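Local atomic coordinates of uncharacterized protein (Helicobacter pylori, PDB entry 4O5J), a protein that probably serves as an outer-membrane adhesin of the bacterium, its extracellular domain binding sialic acid-bearing glycans on host surfaces. Residues S38-L41 with N42-A45; P312-Q315 with Y316-E320; C142-D145 with Q146-D150; M214-K217 with N218-I221. All coordinates share one frame; numbering follows the deposited sequence.

Interaction 1: S38-L41 with N42-A45; sequences SQYL and NQVA
Tyr40 and Gln43 meet across one helical turn, their side chains running side by side in the same direction. Backbone bonding supplies the regular part of this contact. Four i to i+4 amide-carbonyl bonds are made in succession: Asn42 to Ser38, Gln43 to Gln39, Val44 to Tyr40 and Ala45 to Leu41. Val44 N lies 2.9 Å from Tyr40 O. The bond from Asn42 N to Ser38 O is slightly longer at 3.1 Å, and both lengths are ordinary for an alpha helix. Among side chains the touching is light. Gln43 has CG anti to its own backbone N (chi1 -178°) and an extended chain beyond, which carries OE1 to the edge of the Tyr40 ring, close to the ring plane and 4.2 Å from CD2. The amide is turned 63° against the ring, and the separation marks a loose van der Waals approach. The CG2 methyl of Val44 lies against the carbonyl O of Tyr40 at 3.4 Å, the same oxygen that accepts the Val44 amide. All eight residues belong to helix 29-54, which pairs with helix 343-396: Tyr40 packs on Asp387 and Leu391, Leu41 on Ala388, and Gln43 on Ala384.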
loop_
_atom_site.group_PDB
_atom_site.type_symbol
_atom_site.label_atom_id
_atom_site.label_comp_id
_atom_site.label_asym_id
_atom_site.label_seq_id
_atom_site.Cartn_x
_atom_site.Cartn_y
_atom_site.Cartn_z
ATOM N N SER A 38 7.294 -40.530 -13.212
ATOM C CA SER A 38 7.083 -39.230 -13.823
ATOM C C SER A 38 7.395 -38.063 -12.870
ATOM O O SER A 38 8.032 -37.088 -13.262
ATOM C CB SER A 38 5.660 -39.135 -14.289
ATOM O OG SER A 38 5.420 -37.830 -14.718
ATOM N N GLN A 39 6.931 -38.166 -11.630
ATOM C CA GLN A 39 7.172 -37.143 -10.613
ATOM C C GLN A 39 8.627 -37.049 -10.246
ATOM O O GLN A 39 9.180 -35.951 -10.129
ATOM C CB GLN A 39 6.344 -37.399 -9.365
ATOM C CG GLN A 39 4.856 -37.179 -9.654
ATOM C CD GLN A 39 3.998 -37.605 -8.475
ATOM O OE1 GLN A 39 4.518 -37.973 -7.437
ATOM N NE2 GLN A 39 2.691 -37.570 -8.634
ATOM N N TYR A 40 9.255 -38.194 -10.070
ATOM C CA TYR A 40 10.678 -38.226 -9.766
ATOM C C TYR A 40 11.520 -37.531 -10.834
ATOM O O TYR A 40 12.451 -36.783 -10.530
ATOM C CB TYR A 40 11.155 -39.650 -9.614
ATOM C CG TYR A 40 10.867 -40.278 -8.277
ATOM C CD1 TYR A 40 10.643 -41.668 -8.175
ATOM C CD2 TYR A 40 10.866 -39.515 -7.116
ATOM C CE1 TYR A 40 10.407 -42.270 -6.963
ATOM C CE2 TYR A 40 10.620 -40.115 -5.889
ATOM C CZ TYR A 40 10.395 -41.491 -5.846
ATOM O OH TYR A 40 10.166 -42.142 -4.690
ATOM N N LEU A 41 11.196 -37.778 -12.086
ATOM C CA LEU A 41 11.976 -37.248 -13.190
ATOM C C LEU A 41 11.742 -35.741 -13.345
ATOM O O LEU A 41 12.665 -35.024 -13.758
ATOM C CB LEU A 41 11.641 -37.983 -14.515
ATOM C CG LEU A 41 12.276 -39.372 -14.463
ATOM C CD1 LEU A 41 12.058 -40.128 -15.702
ATOM C CD2 LEU A 41 13.795 -39.300 -14.233
ATOM N N ASN A 42 10.524 -35.280 -13.069
ATOM C CA ASN A 42 10.255 -33.830 -13.061
ATOM C C ASN A 42 10.996 -33.158 -11.924
ATOM O O ASN A 42 11.483 -32.015 -12.051
ATOM C CB ASN A 42 8.780 -33.535 -12.987
ATOM C CG ASN A 42 8.152 -33.576 -14.343
ATOM O OD1 ASN A 42 8.780 -33.282 -15.373
ATOM N ND2 ASN A 42 6.903 -33.904 -14.362
ATOM N N GLN A 43 11.091 -33.881 -10.825
ATOM C CA GLN A 43 11.858 -33.388 -9.677
ATOM C C GLN A 43 13.344 -33.256 -10.064
ATOM O O GLN A 43 13.973 -32.237 -9.811
ATOM C CB GLN A 43 11.635 -34.315 -8.505
ATOM C CG GLN A 43 12.332 -33.900 -7.248
ATOM C CD GLN A 43 11.996 -34.858 -6.120
ATOM O OE1 GLN A 43 10.912 -35.464 -6.090
ATOM N NE2 GLN A 43 12.926 -35.009 -5.184
ATOM N N VAL A 44 13.881 -34.277 -10.727
ATOM C CA VAL A 44 15.246 -34.220 -11.214
ATOM C C VAL A 44 15.450 -33.038 -12.171
ATOM O O VAL A 44 16.430 -32.293 -12.042
ATOM C CB VAL A 44 15.664 -35.515 -11.918
ATOM C CG1 VAL A 44 16.937 -35.311 -12.780
ATOM C CG2 VAL A 44 15.833 -36.661 -10.916
ATOM N N ALA A 45 14.543 -32.875 -13.136
ATOM C CA ALA A 45 14.650 -31.786 -14.118
ATOM C C ALA A 45 14.686 -30.418 -13.410
ATOM O O ALA A 45 15.445 -29.546 -13.806
ATOM C CB ALA A 45 13.497 -31.822 -15.135
#

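Interaction 2: P312-Q315 with Y316-E320; sequences PAEQ and YKYLE
Tyr316 N donates to Pro312 O at 3.0 Å, and this first i to i+4 bond starts helix 313-320. Pro312 holds the N-cap position, with an extended psi of 138° before the chain turns helical at Ala313. Three more bonds of the same spacing follow, from Lys317 to Ala313, Tyr318 to Glu314 and Leu319 to Gln315. Among side chains the main pair is Glu314 and Tyr318. The glutamate chain bends at chi2 (67°), which brings OE2 to 3.4 Å from Tyr318 CE2, the carboxylate plane standing 73° from the ring. The carbonyl O of Glu314 lies at the same ring's edge, 3.2 Å from CD2, so both oxygens approach ring carbons while Tyr318 OH is bonded elsewhere, to Ile231 N. Within 316-320, Lys317 NZ and Glu320 OE1, 3.4 Å apart, form a salt bridge whose hydrogen bond is weak. The short helix touches two longer ones: Gln315 OE1 accepts from Val242 N at the start of helix 241-268, Tyr316 OH bonds Asn344 ND2 of helix 343-396, and Leu319 packs against both helices.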
loop_
_atom_site.group_PDB
_atom_site.type_symbol
_atom_site.label_atom_id
_atom_site.label_comp_id
_atom_site.label_asym_id
_atom_site.label_seq_id
_atom_site.Cartn_x
_atom_site.Cartn_y
_atom_site.Cartn_z
ATOM N N PRO A 312 -16.343 0.569 -2.161
ATOM C CA PRO A 312 -17.508 0.559 -3.071
ATOM C C PRO A 312 -17.399 1.792 -3.989
ATOM O O PRO A 312 -16.995 2.901 -3.574
ATOM C CB PRO A 312 -18.713 0.642 -2.125
ATOM C CG PRO A 312 -18.202 0.042 -0.808
ATOM C CD PRO A 312 -16.707 0.373 -0.764
ATOM N N ALA A 313 -17.686 1.576 -5.241
ATOM C CA ALA A 313 -17.592 2.511 -6.352
ATOM C C ALA A 313 -18.161 3.880 -6.029
ATOM O O ALA A 313 -17.588 4.884 -6.419
ATOM C CB ALA A 313 -18.272 1.905 -7.690
ATOM N N GLU A 314 -19.322 3.939 -5.399
ATOM C CA GLU A 314 -19.947 5.204 -5.143
ATOM C C GLU A 314 -19.163 5.977 -4.064
ATOM O O GLU A 314 -19.066 7.202 -4.132
ATOM C CB GLU A 314 -21.378 4.966 -4.649
ATOM C CG GLU A 314 -22.125 6.270 -4.443
ATOM C CD GLU A 314 -22.412 7.050 -5.727
ATOM O OE1 GLU A 314 -22.538 6.392 -6.792
ATOM O OE2 GLU A 314 -22.544 8.305 -5.668
ATOM N N GLN A 315 -18.645 5.281 -3.068
ATOM C CA GLN A 315 -17.823 5.941 -2.034
ATOM C C GLN A 315 -16.531 6.456 -2.661
ATOM O O GLN A 315 -16.090 7.559 -2.347
ATOM C CB GLN A 315 -17.521 5.002 -0.874
ATOM C CG GLN A 315 -18.775 4.671 -0.089
ATOM C CD GLN A 315 -18.474 3.652 0.992
ATOM O OE1 GLN A 315 -17.327 3.427 1.346
ATOM N NE2 GLN A 315 -19.529 3.037 1.546
ATOM N N TYR A 316 -15.945 5.693 -3.566
ATOM C CA TYR A 316 -14.723 6.107 -4.220
ATOM C C TYR A 316 -15.017 7.358 -5.050
ATOM O O TYR A 316 -14.197 8.302 -5.079
ATOM C CB TYR A 316 -14.166 4.971 -5.090
ATOM C CG TYR A 316 -12.844 5.287 -5.727
ATOM C CD1 TYR A 316 -11.686 5.359 -4.947
ATOM C CD2 TYR A 316 -12.709 5.566 -7.093
ATOM C CE1 TYR A 316 -10.455 5.674 -5.484
ATOM C CE2 TYR A 316 -11.437 5.894 -7.645
ATOM C CZ TYR A 316 -10.329 5.938 -6.830
ATOM O OH TYR A 316 -9.075 6.231 -7.335
ATOM N N LYS A 317 -16.183 7.371 -5.727
ATOM C CA LYS A 317 -16.537 8.531 -6.554
ATOM C C LYS A 317 -16.587 9.798 -5.685
ATOM O O LYS A 317 -16.136 10.852 -6.103
ATOM C CB LYS A 317 -17.886 8.299 -7.301
ATOM C CG LYS A 317 -18.375 9.447 -8.137
ATOM C CD LYS A 317 -17.396 9.872 -9.242
ATOM C CE LYS A 317 -17.158 8.807 -10.329
ATOM N NZ LYS A 317 -16.020 9.071 -11.306
ATOM N N TYR A 318 -17.172 9.709 -4.490
ATOM C CA TYR A 318 -17.245 10.863 -3.560
ATOM C C TYR A 318 -15.813 11.305 -3.193
ATOM O O TYR A 318 -15.494 12.481 -3.253
ATOM C CB TYR A 318 -17.982 10.501 -2.287
ATOM C CG TYR A 318 -19.434 10.752 -2.303
ATOM C CD1 TYR A 318 -19.990 11.818 -1.568
ATOM C CD2 TYR A 318 -20.329 9.950 -3.068
ATOM C CE1 TYR A 318 -21.340 12.049 -1.553
ATOM C CE2 TYR A 318 -21.716 10.219 -3.031
ATOM C CZ TYR A 318 -22.201 11.254 -2.301
ATOM O OH TYR A 318 -23.577 11.551 -2.288
ATOM N N LEU A 319 -14.965 10.349 -2.865
ATOM C CA LEU A 319 -13.573 10.613 -2.536
ATOM C C LEU A 319 -12.852 11.320 -3.698
ATOM O O LEU A 319 -12.189 12.337 -3.501
ATOM C CB LEU A 319 -12.876 9.297 -2.230
ATOM C CG LEU A 319 -11.445 9.347 -1.707
ATOM C CD1 LEU A 319 -11.372 10.058 -0.318
ATOM C CD2 LEU A 319 -10.952 7.906 -1.555
ATOM N N GLU A 320 -12.971 10.802 -4.917
ATOM C CA GLU A 320 -12.322 11.418 -6.086
ATOM C C GLU A 320 -12.838 12.818 -6.323
ATOM O O GLU A 320 -12.111 13.659 -6.846
ATOM C CB GLU A 320 -12.688 10.635 -7.354
ATOM C CG GLU A 320 -11.850 9.445 -7.503
ATOM C CD GLU A 320 -12.165 8.769 -8.818
ATOM O OE1 GLU A 320 -13.411 8.704 -9.107
ATOM O OE2 GLU A 320 -11.187 8.298 -9.514
#

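Interaction 3: C142-D145 with Q146-D150; sequences CAMD and QTTYD
Asp145, with the largest surface buried by this contact, caps the start of helix 146-163 through OD2, which accepts from Thr148 N at 3.1 Å on its anti lone pair. A second capping bond, from Thr147 N to the same OD2, is doubtful, being both very short and bent to 127° at the hydrogen. CG stands anti to the aspartate's backbone N (chi1 169°), and that rotation swings the carboxylate over the first helical amides, where a negative charge would probably be stabilised by the helix dipole. The backbone O of Asp145 receives Tyr149 N at 3.0 Å, closing the first turn. One water donates to Asp145 OD1 and makes a weak hydrogen bond with Thr147 OG1. Met144, second in buried surface, works from the strand side. Its SD lies 3.8 Å from Tyr149 CB, at the edge of that ring and near its plane, while CG sits 4.1 Å from Thr148 CB, the Met144 and Thr148 side chains crossing at about a right angle. The contact therefore joins strand 143-144 to the helix that directly follows it. That strand runs parallel to 109-110, Met144 sharing backbone bonds with Phe109 and Gly111, while Met144 and Tyr149 reach Tyr101 and Trp98 on helix 82-101.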
loop_
_atom_site.group_PDB
_atom_site.type_symbol
_atom_site.label_atom_id
_atom_site.label_comp_id
_atom_site.label_asym_id
_atom_site.label_seq_id
_atom_site.Cartn_x
_atom_site.Cartn_y
_atom_site.Cartn_z
ATOM N N CYS A 142 -24.458 12.849 16.435
ATOM C CA CYS A 142 -23.803 13.528 15.303
ATOM C C CYS A 142 -23.116 14.857 15.690
ATOM O O CYS A 142 -22.785 15.655 14.815
ATOM C CB CYS A 142 -24.756 13.773 14.148
ATOM S SG CYS A 142 -25.464 12.187 13.540
ATOM N N ALA A 143 -22.926 15.106 16.988
ATOM C CA ALA A 143 -22.234 16.305 17.417
ATOM C C ALA A 143 -20.823 15.995 17.873
ATOM O O ALA A 143 -20.510 14.863 18.258
ATOM C CB ALA A 143 -23.022 17.024 18.499
ATOM N N MET A 144 -19.950 16.999 17.833
ATOM C CA MET A 144 -18.559 16.808 18.298
ATOM C C MET A 144 -18.132 17.995 19.189
ATOM O O MET A 144 -18.449 19.148 18.899
ATOM C CB MET A 144 -17.620 16.695 17.121
ATOM C CG MET A 144 -16.218 16.373 17.509
ATOM S SD MET A 144 -15.116 16.420 16.088
ATOM C CE MET A 144 -15.824 15.095 15.002
ATOM N N ASP A 145 -17.433 17.690 20.271
ATOM C CA ASP A 145 -16.858 18.698 21.166
ATOM C C ASP A 145 -15.812 19.541 20.387
ATOM O O ASP A 145 -14.995 19.006 19.592
ATOM C CB ASP A 145 -16.219 17.981 22.367
ATOM C CG ASP A 145 -15.417 18.878 23.174
ATOM O OD1 ASP A 145 -15.877 19.211 24.275
ATOM O OD2 ASP A 145 -14.321 19.282 22.703
ATOM N N GLN A 146 -15.853 20.863 20.601
ATOM C CA GLN A 146 -14.936 21.790 19.908
ATOM C C GLN A 146 -13.448 21.437 20.122
ATOM O O GLN A 146 -12.639 21.550 19.200
ATOM C CB GLN A 146 -15.187 23.204 20.361
ATOM C CG GLN A 146 -14.421 24.236 19.571
ATOM C CD GLN A 146 -14.848 25.646 19.942
ATOM O OE1 GLN A 146 -15.750 25.839 20.748
ATOM N NE2 GLN A 146 -14.200 26.636 19.345
ATOM N N THR A 147 -13.099 20.970 21.302
ATOM C CA THR A 147 -11.692 20.646 21.598
ATOM C C THR A 147 -11.262 19.427 20.782
ATOM O O THR A 147 -10.130 19.367 20.284
ATOM C CB THR A 147 -11.500 20.324 23.051
ATOM O OG1 THR A 147 -11.951 21.430 23.792
ATOM C CG2 THR A 147 -10.052 20.050 23.375
ATOM N N THR A 148 -12.169 18.465 20.612
ATOM C CA THR A 148 -11.859 17.279 19.794
ATOM C C THR A 148 -11.715 17.685 18.332
ATOM O O THR A 148 -10.747 17.319 17.655
ATOM C CB THR A 148 -12.945 16.234 19.927
ATOM O OG1 THR A 148 -13.027 15.836 21.292
ATOM C CG2 THR A 148 -12.641 14.997 19.074
ATOM N N TYR A 149 -12.654 18.505 17.840
ATOM C CA TYR A 149 -12.535 19.000 16.478
ATOM C C TYR A 149 -11.190 19.728 16.291
ATOM O O TYR A 149 -10.492 19.549 15.281
ATOM C CB TYR A 149 -13.701 19.928 16.155
ATOM C CG TYR A 149 -13.483 20.549 14.804
ATOM C CD1 TYR A 149 -13.664 19.796 13.624
ATOM C CD2 TYR A 149 -13.029 21.872 14.670
ATOM C CE1 TYR A 149 -13.391 20.348 12.360
ATOM C CE2 TYR A 149 -12.780 22.440 13.416
ATOM C CZ TYR A 149 -12.963 21.667 12.267
ATOM O OH TYR A 149 -12.711 22.218 11.051
ATOM N N ASP A 150 -10.828 20.595 17.267
ATOM C CA ASP A 150 -9.540 21.313 17.180
ATOM C C ASP A 150 -8.370 20.383 16.977
ATOM O O ASP A 150 -7.547 20.618 16.086
ATOM C CB ASP A 150 -9.284 22.165 18.452
ATOM C CG ASP A 150 -10.227 23.384 18.527
ATOM O OD1 ASP A 150 -10.427 23.876 19.660
ATOM O OD2 ASP A 150 -10.796 23.800 17.467
HETATM O O HOH W 1 -15.143 22.299 24.155
#

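Interaction 4: M214-K217 with N218-I221; sequences MMWK and NIVI
Met215 and Asn218 are joined by their backbones: Asn218 N donates to Met215 O at 2.9 Å, and one residue later Ile219 N donates to Trp216 O over the same length. Both are i to i+3 bonds. Each donor stands well above the carbonyl plane, 48° out of it for Asn218 N and 56° for Ile219 N, as expected of such a tight turn. Two further carbonyls, Lys217 O and Ile219 O, are bridged by one water that donates to both, at 2.7 Å and 3.0 Å respectively. The buried amide of Asn218 finds its partners outside the turn: OD1 accepts from Asn135 ND2, with a weak bond from Thr131 OG1, and ND2 donates to Phe106 O. These bonds fix which end of the amide is which. ND2 also has the methyl CE of Met215 beside it at 3.6 Å, the two side chains pointing the same way.

The remaining contacts are apolar. Ile219 runs alongside Trp216 and sets CD1 at 3.8 Å from CE3, approaching the indole obliquely. CG1 of Ile219 is anti to its own carbonyl carbon (chi1 -65°), a rotation that directs the branch back toward the tryptophan. Met214 CE covers one indole face, 3.2 Å above the plane and displaced toward the rim. The consecutive i to i+3 bonds are characteristic of a short 3-10 turn, here leading the chain out of strand 214-215, which pairs antiparallel with 234-235, into the loop that follows.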
loop_
_atom_site.group_PDB
_atom_site.type_symbol
_atom_site.label_atom_id
_atom_site.label_comp_id
_atom_site.label_asym_id
_atom_site.label_seq_id
_atom_site.Cartn_x
_atom_site.Cartn_y
_atom_site.Cartn_z
ATOM N N MET A 214 -21.124 10.506 10.942
ATOM C CA MET A 214 -21.103 11.451 9.844
ATOM C C MET A 214 -22.404 11.414 9.042
ATOM O O MET A 214 -22.912 10.320 8.666
ATOM C CB MET A 214 -19.846 11.241 8.945
ATOM C CG MET A 214 -19.727 9.887 8.323
ATOM S SD MET A 214 -18.199 9.691 7.347
ATOM C CE MET A 214 -18.448 10.849 5.982
ATOM N N MET A 215 -22.958 12.592 8.753
ATOM C CA MET A 215 -24.197 12.705 7.994
ATOM C C MET A 215 -23.858 12.917 6.507
ATOM O O MET A 215 -23.602 14.067 6.078
ATOM C CB MET A 215 -25.008 13.883 8.526
ATOM C CG MET A 215 -25.406 13.709 9.988
ATOM S SD MET A 215 -26.310 15.142 10.694
ATOM C CE MET A 215 -24.994 16.387 10.787
ATOM N N TRP A 216 -23.819 11.849 5.728
ATOM C CA TRP A 216 -23.471 11.959 4.300
ATOM C C TRP A 216 -24.406 12.860 3.521
ATOM O O TRP A 216 -24.013 13.416 2.508
ATOM C CB TRP A 216 -23.383 10.604 3.620
ATOM C CG TRP A 216 -22.162 9.827 3.997
ATOM C CD1 TRP A 216 -21.928 9.166 5.181
ATOM C CD2 TRP A 216 -21.005 9.559 3.147
ATOM N NE1 TRP A 216 -20.677 8.536 5.145
ATOM C CE2 TRP A 216 -20.094 8.748 3.918
ATOM C CE3 TRP A 216 -20.654 9.908 1.834
ATOM C CZ2 TRP A 216 -18.890 8.300 3.396
ATOM C CZ3 TRP A 216 -19.458 9.477 1.314
ATOM C CH2 TRP A 216 -18.569 8.687 2.068
ATOM N N LYS A 217 -25.659 13.024 3.985
ATOM C CA LYS A 217 -26.584 13.908 3.305
ATOM C C LYS A 217 -26.086 15.364 3.330
ATOM O O LYS A 217 -26.472 16.167 2.448
ATOM C CB LYS A 217 -27.978 13.812 3.936
ATOM C CG LYS A 217 -29.041 14.578 3.194
ATOM C CD LYS A 217 -29.230 14.002 1.729
ATOM C CE LYS A 217 -30.302 14.808 0.959
ATOM N NZ LYS A 217 -30.459 14.313 -0.430
ATOM N N ASN A 218 -25.227 15.723 4.324
ATOM C CA ASN A 218 -24.638 17.075 4.359
ATOM C C ASN A 218 -23.701 17.321 3.162
ATOM O O ASN A 218 -23.411 18.490 2.830
ATOM C CB ASN A 218 -23.874 17.328 5.686
ATOM C CG ASN A 218 -24.791 17.772 6.799
ATOM O OD1 ASN A 218 -26.010 17.581 6.746
ATOM N ND2 ASN A 218 -24.205 18.402 7.849
ATOM N N ILE A 219 -23.234 16.258 2.492
ATOM C CA ILE A 219 -22.296 16.435 1.420
ATOM C C ILE A 219 -23.011 16.726 0.093
ATOM O O ILE A 219 -23.778 15.890 -0.388
ATOM C CB ILE A 219 -21.439 15.201 1.241
ATOM C CG1 ILE A 219 -20.564 14.981 2.480
ATOM C CG2 ILE A 219 -20.571 15.362 -0.009
ATOM C CD1 ILE A 219 -19.977 13.564 2.613
ATOM N N VAL A 220 -22.739 17.891 -0.500
ATOM C CA VAL A 220 -23.315 18.280 -1.770
ATOM C C VAL A 220 -22.230 18.356 -2.818
ATOM O O VAL A 220 -21.350 19.222 -2.765
ATOM C CB VAL A 220 -24.001 19.640 -1.696
ATOM C CG1 VAL A 220 -24.726 19.962 -3.053
ATOM C CG2 VAL A 220 -25.027 19.662 -0.515
ATOM N N ILE A 221 -22.299 17.461 -3.797
ATOM C CA ILE A 221 -21.406 17.515 -4.932
ATOM C C ILE A 221 -22.232 17.397 -6.194
ATOM O O ILE A 221 -22.871 16.355 -6.400
ATOM C CB ILE A 221 -20.411 16.370 -4.901
ATOM C CG1 ILE A 221 -19.560 16.424 -3.581
ATOM C CG2 ILE A 221 -19.508 16.364 -6.156
ATOM C CD1 ILE A 221 -18.660 15.204 -3.389
HETATM O O HOH W 2 -26.754 15.885 -0.238
#

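In the fold
Interaction 4 touches both 2 and 3, which do not touch each other, whereas interaction 1 is remote, its centre about 63 Å from that of interaction 4. It is a surface contact on a long helix, dominated by repeated backbone bonds. Interaction 4 is the buried one, combining backbone i to i+3 bonds, apolar side chains and an asparagine amide bonded at both ends; interactions 2 and 3 are partly buried and both include a helix start, one led by proline, the other capped by a carboxylate. Tyr318 of interaction 2 packs its CE1 3.7 Å from CG2 of Ile219 in interaction 4 and meets Trp216 edge-to-face. Interaction 3 reaches interaction 4 through disulfide-bonded Cys142, packed against Met215. Helix 343-396 contacts both interactions 1 and 2.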